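Local coordinates for aminotransferase, class V family protein (Trichomonas vaginalis, PDB 5F8V) that probably catalyses the pyridoxal-phosphate-dependent transfer of an amino group between O-phospho-L-serine and 2-oxoglutarate, the second step of serine biosynthesis from 3-phosphoglycerate, at residues Ser179-Ser184 / Arg300-Met305; Leu183-Thr188 / Ala269-Asn274; Tyr152-Glu157 / Ile175-Ser180. All coordinates share one frame; numbering follows the deposited sequence.

Contact 1 of 3, residues Ser179-Ser184 / Arg300-Met305; sequences SSNFLS and RSRMNM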
ATOM      1  N   SER A 179      -3.079   8.049  13.656  1.00 12.49           N
ATOM      2  CA  SER A 179      -2.418   6.796  13.260  1.00 12.72           C
ATOM      3  C   SER A 179      -2.208   5.869  14.455  1.00 12.92           C
ATOM      4  O   SER A 179      -2.606   4.698  14.417  1.00 14.09           O
ATOM      5  CB  SER A 179      -1.117   7.083  12.521  1.00 12.47           C
ATOM      6  OG  SER A 179      -1.400   7.530  11.202  1.00 12.17           O
ATOM      7  N   SER A 180      -1.689   6.411  15.547  1.00 12.86           N
ATOM      8  CA  SER A 180      -1.342   5.598  16.716  1.00 12.91           C
ATOM      9  C   SER A 180      -2.423   5.482  17.798  1.00 12.78           C
ATOM     10  O   SER A 180      -2.181   4.847  18.824  1.00 13.12           O
ATOM     11  CB  SER A 180      -0.044   6.127  17.327  1.00 13.02           C
ATOM     12  OG  SER A 180      -0.161   7.504  17.627  1.00 12.95           O
ATOM     13  N   ASN A 181      -3.601   6.078  17.602  1.00 12.74           N
ATOM     14  CA  ASN A 181      -4.712   5.861  18.549  1.00 12.74           C
ATOM     15  C   ASN A 181      -6.092   5.589  17.916  1.00 12.81           C
ATOM     16  O   ASN A 181      -7.120   5.644  18.605  1.00 12.32           O
ATOM     17  CB  ASN A 181      -4.759   6.996  19.599  1.00 12.59           C
ATOM     18  CG  ASN A 181      -5.441   8.265  19.099  1.00 12.71           C
ATOM     19  OD1 ASN A 181      -5.711   8.426  17.916  1.00 13.06           O
ATOM     20  ND2 ASN A 181      -5.713   9.180  20.019  1.00 13.00           N
ATOM     21  N   PHE A 182      -6.103   5.253  16.627  1.00 13.23           N
ATOM     22  CA  PHE A 182      -7.351   5.035  15.896  1.00 13.58           C
ATOM     23  C   PHE A 182      -8.012   3.781  16.410  1.00 13.67           C
ATOM     24  O   PHE A 182      -7.365   2.736  16.485  1.00 14.27           O
ATOM     25  CB  PHE A 182      -7.088   4.876  14.395  1.00 13.66           C
ATOM     26  CG  PHE A 182      -8.320   4.969  13.541  1.00 13.61           C
ATOM     27  CD1 PHE A 182      -8.685   3.921  12.698  1.00 13.67           C
ATOM     28  CD2 PHE A 182      -9.095   6.119  13.550  1.00 13.53           C
ATOM     29  CE1 PHE A 182      -9.817   4.015  11.895  1.00 13.85           C
ATOM     30  CE2 PHE A 182     -10.226   6.222  12.753  1.00 13.62           C
ATOM     31  CZ  PHE A 182     -10.587   5.170  11.924  1.00 13.75           C
ATOM     32  N   LEU A 183      -9.290   3.898  16.765  1.00 13.66           N
ATOM     33  CA  LEU A 183     -10.099   2.796  17.328  1.00 13.65           C
ATOM     34  C   LEU A 183      -9.612   2.318  18.711  1.00 13.30           C
ATOM     35  O   LEU A 183      -9.884   1.185  19.118  1.00 12.95           O
ATOM     36  CB  LEU A 183     -10.225   1.626  16.339  1.00 13.78           C
ATOM     37  CG  LEU A 183     -10.701   2.007  14.931  1.00 13.95           C
ATOM     38  CD1 LEU A 183     -10.391   0.898  13.947  1.00 14.11           C
ATOM     39  CD2 LEU A 183     -12.195   2.334  14.931  1.00 14.19           C
ATOM     40  N   SER A 184      -8.916   3.201  19.431  1.00 13.49           N
ATOM     41  CA  SER A 184      -8.543   2.957  20.821  1.00 13.55           C
ATOM     42  C   SER A 184      -9.556   3.594  21.761  1.00 13.67           C
ATOM     43  O   SER A 184      -9.491   3.368  22.965  1.00 13.63           O
ATOM     44  CB  SER A 184      -7.145   3.506  21.101  1.00 13.64           C
ATOM     45  OG  SER A 184      -7.149   4.920  21.174  1.00 13.91           O
ATOM     46  N   ARG A 300      -0.700  12.628  29.059  1.00 15.18           N
ATOM     47  CA  ARG A 300      -0.060  11.314  28.941  1.00 15.13           C
ATOM     48  C   ARG A 300      -0.833  10.371  28.017  1.00 14.85           C
ATOM     49  O   ARG A 300      -2.029  10.157  28.195  1.00 14.46           O
ATOM     50  CB  ARG A 300       0.143  10.661  30.306  1.00 15.25           C
ATOM     51  CG  ARG A 300       1.397  11.141  31.011  1.00 15.28           C
ATOM     52  CD  ARG A 300       1.571  10.488  32.373  1.00 15.11           C
ATOM     53  NE  ARG A 300       2.950  10.618  32.862  1.00 14.87           N
ATOM     54  CZ  ARG A 300       3.375  10.192  34.048  1.00 15.00           C
ATOM     55  NH1 ARG A 300       2.541   9.613  34.909  1.00 15.03           N
ATOM     56  NH2 ARG A 300       4.653  10.351  34.386  1.00 15.59           N
ATOM     57  N   SER A 301      -0.123   9.823  27.034  1.00 14.39           N
ATOM     58  CA  SER A 301      -0.684   8.870  26.094  1.00 14.11           C
ATOM     59  C   SER A 301      -1.054   7.557  26.773  1.00 14.53           C
ATOM     60  O   SER A 301      -0.325   7.070  27.648  1.00 13.69           O
ATOM     61  CB  SER A 301       0.310   8.611  24.965  1.00 13.98           C
ATOM     62  OG  SER A 301      -0.140   7.625  24.058  1.00 14.17           O
ATOM     63  N   ARG A 302      -2.200   7.002  26.367  1.00 14.52           N
ATOM     64  CA  ARG A 302      -2.585   5.655  26.761  1.00 15.32           C
ATOM     65  C   ARG A 302      -1.875   4.613  25.901  1.00 15.92           C
ATOM     66  O   ARG A 302      -1.807   3.460  26.294  1.00 17.47           O
ATOM     67  CB  ARG A 302      -4.098   5.436  26.622  1.00 15.14           C
ATOM     68  CG  ARG A 302      -4.979   6.359  27.461  1.00 15.37           C
ATOM     69  CD  ARG A 302      -6.405   6.460  26.913  1.00 15.21           C
ATOM     70  NE  ARG A 302      -6.371   6.816  25.494  1.00 14.72           N
ATOM     71  CZ  ARG A 302      -6.823   6.075  24.481  1.00 14.84           C
ATOM     72  NH1 ARG A 302      -7.473   4.928  24.681  1.00 15.00           N
ATOM     73  NH2 ARG A 302      -6.652   6.517  23.231  1.00 14.53           N
ATOM     74  N   MET A 303      -1.393   5.012  24.723  1.00 17.03           N
ATOM     75  CA  MET A 303      -0.895   4.096  23.696  1.00 17.28           C
ATOM     76  C   MET A 303       0.627   3.952  23.691  1.00 17.59           C
ATOM     77  O   MET A 303       1.139   2.879  23.397  1.00 17.69           O
ATOM     78  CB  MET A 303      -1.335   4.578  22.310  1.00 17.93           C
ATOM     79  CG  MET A 303      -2.842   4.675  22.077  1.00 18.58           C
ATOM     80  SD  MET A 303      -3.656   3.064  21.903  1.00 20.27           S
ATOM     81  CE  MET A 303      -4.201   2.822  23.588  1.00 19.42           C
ATOM     82  N   ASN A 304       1.344   5.039  23.979  1.00 17.57           N
ATOM     83  CA  ASN A 304       2.804   5.050  23.934  1.00 17.19           C
ATOM     84  C   ASN A 304       3.336   5.708  25.197  1.00 18.08           C
ATOM     85  O   ASN A 304       3.035   6.873  25.473  1.00 18.82           O
ATOM     86  CB  ASN A 304       3.294   5.795  22.693  1.00 16.20           C
ATOM     87  CG  ASN A 304       2.659   5.280  21.407  1.00 15.74           C
ATOM     88  OD1 ASN A 304       1.617   5.789  20.978  1.00 14.48           O
ATOM     89  ND2 ASN A 304       3.256   4.235  20.811  1.00 15.29           N
ATOM     90  N   MET A 305       4.112   4.953  25.967  1.00 18.22           N
ATOM     91  CA  MET A 305       4.571   5.375  27.274  1.00 18.79           C
ATOM     92  C   MET A 305       6.086   5.411  27.268  1.00 18.37           C
ATOM     93  O   MET A 305       6.715   4.427  27.649  1.00 17.15           O
ATOM     94  CB  MET A 305       4.058   4.393  28.333  1.00 20.03           C
ATOM     95  CG  MET A 305       2.574   4.553  28.603  1.00 21.18           C
ATOM     96  SD  MET A 305       1.630   3.040  28.658  1.00 23.53           S
ATOM     97  CE  MET A 305       1.232   2.789  26.934  1.00 23.49           C
TER

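Contact 2 of 3, residues Leu183-Thr188 / Ala269-Asn274; sequences LSRPIT and AMDALN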
ATOM      1  N   LEU A 183      -9.290   3.898  16.765  1.00 13.66           N
ATOM      2  CA  LEU A 183     -10.099   2.796  17.328  1.00 13.65           C
ATOM      3  C   LEU A 183      -9.612   2.318  18.711  1.00 13.30           C
ATOM      4  O   LEU A 183      -9.884   1.185  19.118  1.00 12.95           O
ATOM      5  CB  LEU A 183     -10.225   1.626  16.339  1.00 13.78           C
ATOM      6  CG  LEU A 183     -10.701   2.007  14.931  1.00 13.95           C
ATOM      7  CD1 LEU A 183     -10.391   0.898  13.947  1.00 14.11           C
ATOM      8  CD2 LEU A 183     -12.195   2.334  14.931  1.00 14.19           C
ATOM      9  N   SER A 184      -8.916   3.201  19.431  1.00 13.49           N
ATOM     10  CA  SER A 184      -8.543   2.957  20.821  1.00 13.55           C
ATOM     11  C   SER A 184      -9.556   3.594  21.761  1.00 13.67           C
ATOM     12  O   SER A 184      -9.491   3.368  22.965  1.00 13.63           O
ATOM     13  CB  SER A 184      -7.145   3.506  21.101  1.00 13.64           C
ATOM     14  OG  SER A 184      -7.149   4.920  21.174  1.00 13.91           O
ATOM     15  N   ARG A 185     -10.471   4.401  21.208  1.00 13.79           N
ATOM     16  CA  ARG A 185     -11.528   5.055  21.972  1.00 14.37           C
ATOM     17  C   ARG A 185     -12.611   5.641  21.048  1.00 14.77           C
ATOM     18  O   ARG A 185     -12.387   5.781  19.840  1.00 14.48           O
ATOM     19  CB  ARG A 185     -10.944   6.170  22.843  1.00 14.31           C
ATOM     20  CG  ARG A 185     -10.113   7.178  22.075  1.00 14.46           C
ATOM     21  CD  ARG A 185      -9.603   8.248  23.014  1.00 14.68           C
ATOM     22  NE  ARG A 185      -8.879   9.299  22.310  1.00 14.76           N
ATOM     23  CZ  ARG A 185      -8.068  10.187  22.895  1.00 15.06           C
ATOM     24  NH1 ARG A 185      -7.870  10.185  24.216  1.00 14.98           N
ATOM     25  NH2 ARG A 185      -7.454  11.100  22.152  1.00 14.95           N
ATOM     26  N   PRO A 186     -13.779   6.007  21.610  1.00 15.56           N
ATOM     27  CA  PRO A 186     -14.799   6.643  20.770  1.00 16.31           C
ATOM     28  C   PRO A 186     -14.382   8.023  20.272  1.00 17.02           C
ATOM     29  O   PRO A 186     -13.541   8.675  20.892  1.00 17.28           O
ATOM     30  CB  PRO A 186     -16.010   6.771  21.713  1.00 16.43           C
ATOM     31  CG  PRO A 186     -15.755   5.785  22.805  1.00 16.10           C
ATOM     32  CD  PRO A 186     -14.268   5.815  22.986  1.00 15.76           C
ATOM     33  N   ILE A 187     -14.965   8.441  19.156  1.00 17.62           N
ATOM     34  CA  ILE A 187     -14.777   9.778  18.619  1.00 18.78           C
ATOM     35  C   ILE A 187     -16.127  10.488  18.707  1.00 19.13           C
ATOM     36  O   ILE A 187     -17.130   9.942  18.262  1.00 20.10           O
ATOM     37  CB  ILE A 187     -14.271   9.729  17.160  1.00 18.81           C
ATOM     38  CG1 ILE A 187     -12.824   9.205  17.121  1.00 19.20           C
ATOM     39  CG2 ILE A 187     -14.344  11.105  16.514  1.00 19.23           C
ATOM     40  CD1 ILE A 187     -12.316   8.868  15.731  1.00 18.93           C
ATOM     41  N   THR A 188     -16.133  11.683  19.296  1.00 19.64           N
ATOM     42  CA  THR A 188     -17.300  12.573  19.330  1.00 19.66           C
ATOM     43  C   THR A 188     -16.939  13.913  18.678  1.00 19.71           C
ATOM     44  O   THR A 188     -15.809  14.107  18.197  1.00 19.53           O
ATOM     45  CB  THR A 188     -17.772  12.824  20.780  1.00 19.68           C
ATOM     46  OG1 THR A 188     -16.708  13.423  21.535  1.00 20.02           O
ATOM     47  CG2 THR A 188     -18.197  11.520  21.442  1.00 19.77           C
ATOM     48  N   ALA A 269     -15.188   0.221  25.456  1.00 18.13           N
ATOM     49  CA  ALA A 269     -14.491  -0.875  26.129  1.00 18.39           C
ATOM     50  C   ALA A 269     -12.981  -0.850  25.865  1.00 18.32           C
ATOM     51  O   ALA A 269     -12.207  -1.141  26.776  1.00 17.75           O
ATOM     52  CB  ALA A 269     -15.073  -2.217  25.720  1.00 18.56           C
ATOM     53  N   MET A 270     -12.573  -0.523  24.633  1.00 18.22           N
ATOM     54  CA  MET A 270     -11.150  -0.384  24.302  1.00 18.71           C
ATOM     55  C   MET A 270     -10.520   0.735  25.136  1.00 17.95           C
ATOM     56  O   MET A 270      -9.433   0.578  25.686  1.00 16.81           O
ATOM     57  CB  MET A 270     -10.913  -0.076  22.810  1.00 19.79           C
ATOM     58  CG  MET A 270     -11.195  -1.176  21.779  1.00 20.72           C
ATOM     59  SD  MET A 270     -10.549  -2.860  21.994  1.00 22.66           S
ATOM     60  CE  MET A 270      -9.068  -2.677  22.986  1.00 23.40           C
ATOM     61  N   ASP A 271     -11.219   1.861  25.224  1.00 17.58           N
ATOM     62  CA  ASP A 271     -10.750   2.992  26.007  1.00 17.30           C
ATOM     63  C   ASP A 271     -10.522   2.608  27.475  1.00 16.42           C
ATOM     64  O   ASP A 271      -9.501   2.971  28.047  1.00 16.53           O
ATOM     65  CB  ASP A 271     -11.724   4.166  25.889  1.00 17.70           C
ATOM     66  CG  ASP A 271     -11.190   5.434  26.512  1.00 18.45           C
ATOM     67  OD1 ASP A 271      -9.990   5.740  26.342  1.00 18.42           O
ATOM     68  OD2 ASP A 271     -11.981   6.132  27.175  1.00 19.93           O
ATOM     69  N   ALA A 272     -11.455   1.859  28.063  1.00 15.76           N
ATOM     70  CA  ALA A 272     -11.321   1.392  29.457  1.00 15.83           C
ATOM     71  C   ALA A 272     -10.158   0.410  29.637  1.00 15.36           C
ATOM     72  O   ALA A 272      -9.404   0.515  30.606  1.00 15.09           O
ATOM     73  CB  ALA A 272     -12.626   0.767  29.957  1.00 16.03           C
ATOM     74  N   LEU A 273     -10.007  -0.535  28.713  1.00 15.29           N
ATOM     75  CA  LEU A 273      -8.912  -1.517  28.806  1.00 15.59           C
ATOM     76  C   LEU A 273      -7.541  -0.873  28.583  1.00 15.14           C
ATOM     77  O   LEU A 273      -6.579  -1.198  29.269  1.00 14.86           O
ATOM     78  CB  LEU A 273      -9.115  -2.667  27.821  1.00 16.35           C
ATOM     79  CG  LEU A 273     -10.343  -3.549  28.093  1.00 16.80           C
ATOM     80  CD1 LEU A 273     -10.502  -4.552  26.960  1.00 16.89           C
ATOM     81  CD2 LEU A 273     -10.261  -4.253  29.446  1.00 16.88           C
ATOM     82  N   ASN A 274      -7.478   0.058  27.641  1.00 14.86           N
ATOM     83  CA  ASN A 274      -6.258   0.796  27.369  1.00 14.87           C
ATOM     84  C   ASN A 274      -5.845   1.728  28.527  1.00 15.00           C
ATOM     85  O   ASN A 274      -4.661   1.810  28.852  1.00 14.86           O
ATOM     86  CB  ASN A 274      -6.387   1.544  26.046  1.00 14.71           C
ATOM     87  CG  ASN A 274      -6.430   0.605  24.843  1.00 14.76           C
ATOM     88  OD1 ASN A 274      -5.877  -0.506  24.871  1.00 14.54           O
ATOM     89  ND2 ASN A 274      -7.056   1.062  23.768  1.00 14.42           N
TER
HETATM   90  O   HOH W   1      -9.305   8.437  26.282  1.00 17.40           O

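Contact 3 of 3, residues Tyr152-Glu157 / Ile175-Ser180; sequences YYCDNE and IIDMSS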
ATOM      1  N   TYR A 152      -4.463  21.430  11.362  1.00 14.18           N
ATOM      2  CA  TYR A 152      -3.906  20.078  11.357  1.00 13.80           C
ATOM      3  C   TYR A 152      -3.227  19.788  12.683  1.00 13.28           C
ATOM      4  O   TYR A 152      -2.501  20.637  13.205  1.00 13.27           O
ATOM      5  CB  TYR A 152      -2.899  19.915  10.217  1.00 13.63           C
ATOM      6  CG  TYR A 152      -2.307  18.526  10.127  1.00 13.49           C
ATOM      7  CD1 TYR A 152      -1.295  18.109  11.004  1.00 13.38           C
ATOM      8  CD2 TYR A 152      -2.759  17.617   9.169  1.00 13.55           C
ATOM      9  CE1 TYR A 152      -0.768  16.835  10.935  1.00 13.23           C
ATOM     10  CE2 TYR A 152      -2.222  16.344   9.088  1.00 13.19           C
ATOM     11  CZ  TYR A 152      -1.231  15.966   9.969  1.00 12.99           C
ATOM     12  OH  TYR A 152      -0.707  14.714   9.893  1.00 12.90           O
ATOM     13  N   TYR A 153      -3.448  18.586  13.217  1.00 12.81           N
ATOM     14  CA  TYR A 153      -2.733  18.130  14.421  1.00 12.39           C
ATOM     15  C   TYR A 153      -2.721  16.621  14.575  1.00 12.10           C
ATOM     16  O   TYR A 153      -3.505  15.918  13.949  1.00 12.00           O
ATOM     17  CB  TYR A 153      -3.308  18.773  15.685  1.00 12.48           C
ATOM     18  CG  TYR A 153      -4.503  18.077  16.309  1.00 12.37           C
ATOM     19  CD1 TYR A 153      -5.782  18.228  15.782  1.00 12.37           C
ATOM     20  CD2 TYR A 153      -4.357  17.295  17.454  1.00 12.53           C
ATOM     21  CE1 TYR A 153      -6.885  17.603  16.366  1.00 12.37           C
ATOM     22  CE2 TYR A 153      -5.447  16.681  18.044  1.00 12.73           C
ATOM     23  CZ  TYR A 153      -6.715  16.837  17.492  1.00 12.58           C
ATOM     24  OH  TYR A 153      -7.785  16.221  18.094  1.00 12.49           O
ATOM     25  N   CYS A 154      -1.827  16.153  15.437  1.00 11.90           N
ATOM     26  CA  CYS A 154      -1.659  14.733  15.725  1.00 11.80           C
ATOM     27  C   CYS A 154      -2.288  14.418  17.074  1.00 11.63           C
ATOM     28  O   CYS A 154      -1.861  14.935  18.115  1.00 11.70           O
ATOM     29  CB  CYS A 154      -0.184  14.373  15.753  1.00 11.93           C
ATOM     30  SG  CYS A 154       0.098  12.613  15.924  1.00 12.12           S
ATOM     31  N   ASP A 155      -3.315  13.580  17.057  1.00 11.28           N
ATOM     32  CA  ASP A 155      -4.045  13.275  18.282  1.00 11.48           C
ATOM     33  C   ASP A 155      -3.187  12.505  19.287  1.00 11.21           C
ATOM     34  O   ASP A 155      -3.345  12.693  20.487  1.00 11.27           O
ATOM     35  CB  ASP A 155      -5.328  12.503  17.967  1.00 11.66           C
ATOM     36  CG  ASP A 155      -6.371  12.653  19.048  1.00 11.90           C
ATOM     37  OD1 ASP A 155      -6.663  13.795  19.443  1.00 12.38           O
ATOM     38  OD2 ASP A 155      -6.903  11.628  19.502  1.00 12.21           O
ATOM     39  N   ASN A 156      -2.283  11.652  18.800  1.00 11.06           N
ATOM     40  CA  ASN A 156      -1.373  10.903  19.670  1.00 10.94           C
ATOM     41  C   ASN A 156       0.050  10.850  19.107  1.00 11.17           C
ATOM     42  O   ASN A 156       0.300  10.194  18.093  1.00 10.92           O
ATOM     43  CB  ASN A 156      -1.912   9.487  19.918  1.00 10.80           C
ATOM     44  CG  ASN A 156      -1.035   8.697  20.871  1.00 11.04           C
ATOM     45  OD1 ASN A 156      -0.994   8.971  22.071  1.00 11.00           O
ATOM     46  ND2 ASN A 156      -0.276   7.756  20.329  1.00 11.06           N
ATOM     47  N   GLU A 157       0.980  11.554  19.753  1.00 11.74           N
ATOM     48  CA  GLU A 157       2.379  11.548  19.303  1.00 12.19           C
ATOM     49  C   GLU A 157       3.090  10.335  19.898  1.00 13.04           C
ATOM     50  O   GLU A 157       3.249  10.222  21.110  1.00 13.39           O
ATOM     51  CB  GLU A 157       3.084  12.864  19.637  1.00 12.11           C
ATOM     52  CG  GLU A 157       2.669  14.012  18.730  1.00 11.90           C
ATOM     53  CD  GLU A 157       3.283  13.977  17.336  1.00 11.79           C
ATOM     54  OE1 GLU A 157       4.095  13.075  17.042  1.00 11.93           O
ATOM     55  OE2 GLU A 157       2.966  14.875  16.511  1.00 11.30           O
ATOM     56  N   ILE A 175      -8.088  18.580  10.884  1.00 14.48           N
ATOM     57  CA  ILE A 175      -7.539  17.437  10.167  1.00 13.79           C
ATOM     58  C   ILE A 175      -6.608  16.727  11.142  1.00 13.03           C
ATOM     59  O   ILE A 175      -5.608  17.309  11.568  1.00 12.58           O
ATOM     60  CB  ILE A 175      -6.796  17.848   8.887  1.00 13.44           C
ATOM     61  CG1 ILE A 175      -7.791  18.521   7.926  1.00 13.45           C
ATOM     62  CG2 ILE A 175      -6.149  16.621   8.254  1.00 13.64           C
ATOM     63  CD1 ILE A 175      -7.278  18.808   6.543  1.00 13.11           C
ATOM     64  N   ILE A 176      -6.944  15.481  11.480  1.00 11.91           N
ATOM     65  CA  ILE A 176      -6.367  14.809  12.627  1.00 11.66           C
ATOM     66  C   ILE A 176      -5.625  13.530  12.220  1.00 11.59           C
ATOM     67  O   ILE A 176      -6.215  12.617  11.619  1.00 11.57           O
ATOM     68  CB  ILE A 176      -7.440  14.473  13.697  1.00 11.43           C
ATOM     69  CG1 ILE A 176      -8.418  15.647  13.883  1.00 11.22           C
ATOM     70  CG2 ILE A 176      -6.774  14.091  15.006  1.00 11.34           C
ATOM     71  CD1 ILE A 176      -9.398  15.500  15.026  1.00 11.22           C
ATOM     72  N   ASP A 177      -4.335  13.467  12.550  1.00 11.54           N
ATOM     73  CA  ASP A 177      -3.572  12.212  12.420  1.00 11.82           C
ATOM     74  C   ASP A 177      -3.825  11.377  13.663  1.00 12.33           C
ATOM     75  O   ASP A 177      -3.321  11.693  14.752  1.00 12.32           O
ATOM     76  CB  ASP A 177      -2.076  12.482  12.237  1.00 11.73           C
ATOM     77  CG  ASP A 177      -1.249  11.201  12.018  1.00 11.53           C
ATOM     78  OD1 ASP A 177      -1.798  10.083  11.955  1.00 11.24           O
ATOM     79  OD2 ASP A 177      -0.025  11.330  11.903  1.00 10.95           O
ATOM     80  N   MET A 178      -4.610  10.312  13.485  1.00 12.52           N
ATOM     81  CA  MET A 178      -4.913   9.368  14.543  1.00 13.13           C
ATOM     82  C   MET A 178      -4.240   8.024  14.303  1.00 12.82           C
ATOM     83  O   MET A 178      -4.761   6.971  14.712  1.00 12.13           O
ATOM     84  CB  MET A 178      -6.422   9.188  14.618  1.00 13.75           C
ATOM     85  CG  MET A 178      -7.148  10.444  15.071  1.00 14.39           C
ATOM     86  SD  MET A 178      -8.876  10.031  15.354  1.00 16.40           S
ATOM     87  CE  MET A 178      -9.419  11.443  16.324  1.00 16.38           C
ATOM     88  N   SER A 179      -3.079   8.049  13.656  1.00 12.49           N
ATOM     89  CA  SER A 179      -2.418   6.796  13.260  1.00 12.72           C
ATOM     90  C   SER A 179      -2.208   5.869  14.455  1.00 12.92           C
ATOM     91  O   SER A 179      -2.606   4.698  14.417  1.00 14.09           O
ATOM     92  CB  SER A 179      -1.117   7.083  12.521  1.00 12.47           C
ATOM     93  OG  SER A 179      -1.400   7.530  11.202  1.00 12.17           O
ATOM     94  N   SER A 180      -1.689   6.411  15.547  1.00 12.86           N
ATOM     95  CA  SER A 180      -1.342   5.598  16.716  1.00 12.91           C
ATOM     96  C   SER A 180      -2.423   5.482  17.798  1.00 12.78           C
ATOM     97  O   SER A 180      -2.181   4.847  18.824  1.00 13.12           O
ATOM     98  CB  SER A 180      -0.044   6.127  17.327  1.00 13.02           C
ATOM     99  OG  SER A 180      -0.161   7.504  17.627  1.00 12.95           O
TER
HETATM  100  O   HOH W   2       1.075  14.050  11.787  1.00  8.69           O
HETATM  101  O   HOH W   3      -1.885   9.493  16.168  1.00 11.28           O

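Contact 1 of 3, residues Ser179-Ser184 / Arg300-Met305
Arg302 reaches Ser184 through a bend at chi3 (-53°), which swings the guanidinium out of the line of its chain, while Ser184 answers with OG placed between its own backbone N and carbonyl carbon (chi1 74°), facing the arginine. The two groups meet end-on, with one nitrogen for each of two serine oxygens. Arg302 NH2 donates to Ser184 OG at 2.7 Å, nearly straight (166°) and in the guanidinium plane. Arg302 NH1 donates to Ser184 O at 3.1 Å, approaching from above the carbonyl plane. Ser184 OG in turn donates to Asn181 O, 2.7 Å away, and this oxygen also accepts from Ser184 N, the closing bond of the type II turn Asn181-Ser184; both donors come from the same face of the carbonyl.

Met303 packs beside this grip. Bent at chi2 and chi3, it folds along the turn: Met303 CG rests 3.3 Å from Ser180 O and touches Asn181 CB, and Met303 SD lies 3.6 Å from Ser184 CB. Its CE then settles over one face of the neighbouring Arg302 guanidinium, near the rim. Within 300-305, Ser301 OG accepts from Met303 N and Asn304 N, an ST turn and ST motif that fix the backbone from which both side chains spring. Asn156 lies beyond, bonded to Ser301 OG and Asn304 OD1.

The contact thus ties the loop after strand 174-177 to the chain entering strand 304-307, wholly in the interior. Because Glu163 pairs with Arg302 NH2 and Asp271 with Arg302 NH1, the buried positive charge is probably well compensated, and the serine oxygens add directional bonds that would hold the guanidinium against rotation.

Contact 2 of 3, residues Leu183-Thr188 / Ala269-Asn274
Ser184 and Asn274 meet on the buried side of the contact, and here the packing is dense. The carbonyl of Ser184 is pressed against the helix backbone: Ser184 O stands 3.6 Å from Met270 C and 3.2 Å from Asp271 N, although the angle to that N-H is too poor for a bond. From the helix it receives a weak hydrogen bond from Asn274 ND2, 3.4 Å away, beside the one from Arg302. Asn274 has a stronger partner in Asn351 OD1, so its amide joins the helix to two loops. Next along, Met270 CB and CG lie against the carbonyls of Ser184 and Leu183, with Met270 CG 3.8 Å from Leu183 O, before the bent chain turns its end elsewhere.

One residue further, the contact opens. The CA atoms of Arg185 and Asp271 are 4.6 Å apart, yet their side chains touch mainly near the backbone: Arg185 CB lies 3.7 Å from Asp271 OD1. A chi1 of 54° and an extended chain beyond CG carry the Arg185 guanidinium away from the helix, toward Phe164 O and the carboxylate of Asp155. The planes of the Arg185 guanidinium and Asp271 carboxylate are 66° apart, and a water links the two groups, accepting from Arg185 NH1 and donating to Asp271 OD1 at 2.8 Å. Asp271 is meanwhile paired with Arg302 through OD1 and with Lys275 through OD2. On the solvent side, Pro186 CD brushes Asp271 CB.

The loop leaving strand 174-177 is thereby laid across the start of helix 267-286. Leu183 packs on Phe258 and Ile261 of helix 248-263 and on Leu59 and Leu63 of helix 46-63, while Met270 also rests on Ile261.

Contact 3 of 3, residues Tyr152-Glu157 / Ile175-Ser180
Asn156 ND2 donates to Ser180 OG at 2.7 Å, nearly straight and in the amide plane; Asn156 OD1 is held by Ser301. A water donates to both Asn156 O and Asp177 O and accepts from Ser180 N, bridging the segments where the strands part. The parallel pairing runs from Tyr153 N to Ile175 O (3.0 Å) and Asp177 N to Tyr153 O (2.9 Å), and Asp155 N, just past the strand, continues it to Asp177 O. Asp177 OD1 takes Ser179 OG on its syn lone pair and Ser179 N from above the carboxylate plane, the latter bond making an Asx turn. A second water joins Asp177 OD2 to Tyr152 OH.

Outward of these bonds, Ile176 CG2 sits over one face of the Tyr153 ring, 4.0 Å from its centroid, a CH-pi contact; Tyr152 CD2 meets Ile175 CG2 on the other side of the sheet.

The two strands lie within the seven-stranded sheet, between strands 95-98 and 193-199. Helices 78-89 and 103-115 cover the Tyr152 and Asp177 face, where Asp177 OD2 lies near N1 of the pyridoxal phosphate on Lys202, as in fold type I aminotransferases; Phe164 and Pro168 cover Tyr153.

Contacts 1 and 3 are wholly buried, whereas contact 2 runs from the interior to a solvent-exposed edge. All three draw on strand 174-177 and the loop after it: contact 3 pairs the strand with its neighbour 148-154, contact 1 ties the turn to the approach of strand 304-307, and contact 2 lays the loop's continuation on helix 267-286. Regular backbone bonding and aromatic-aliphatic packing give way to a serine-arginine grip, then to close backbone packing with a bridging water. Charges connect the sites: Asp271 of contact 2 pairs with Arg302 of contact 1, and Asp155 of contact 3 with Arg185 of contact 2.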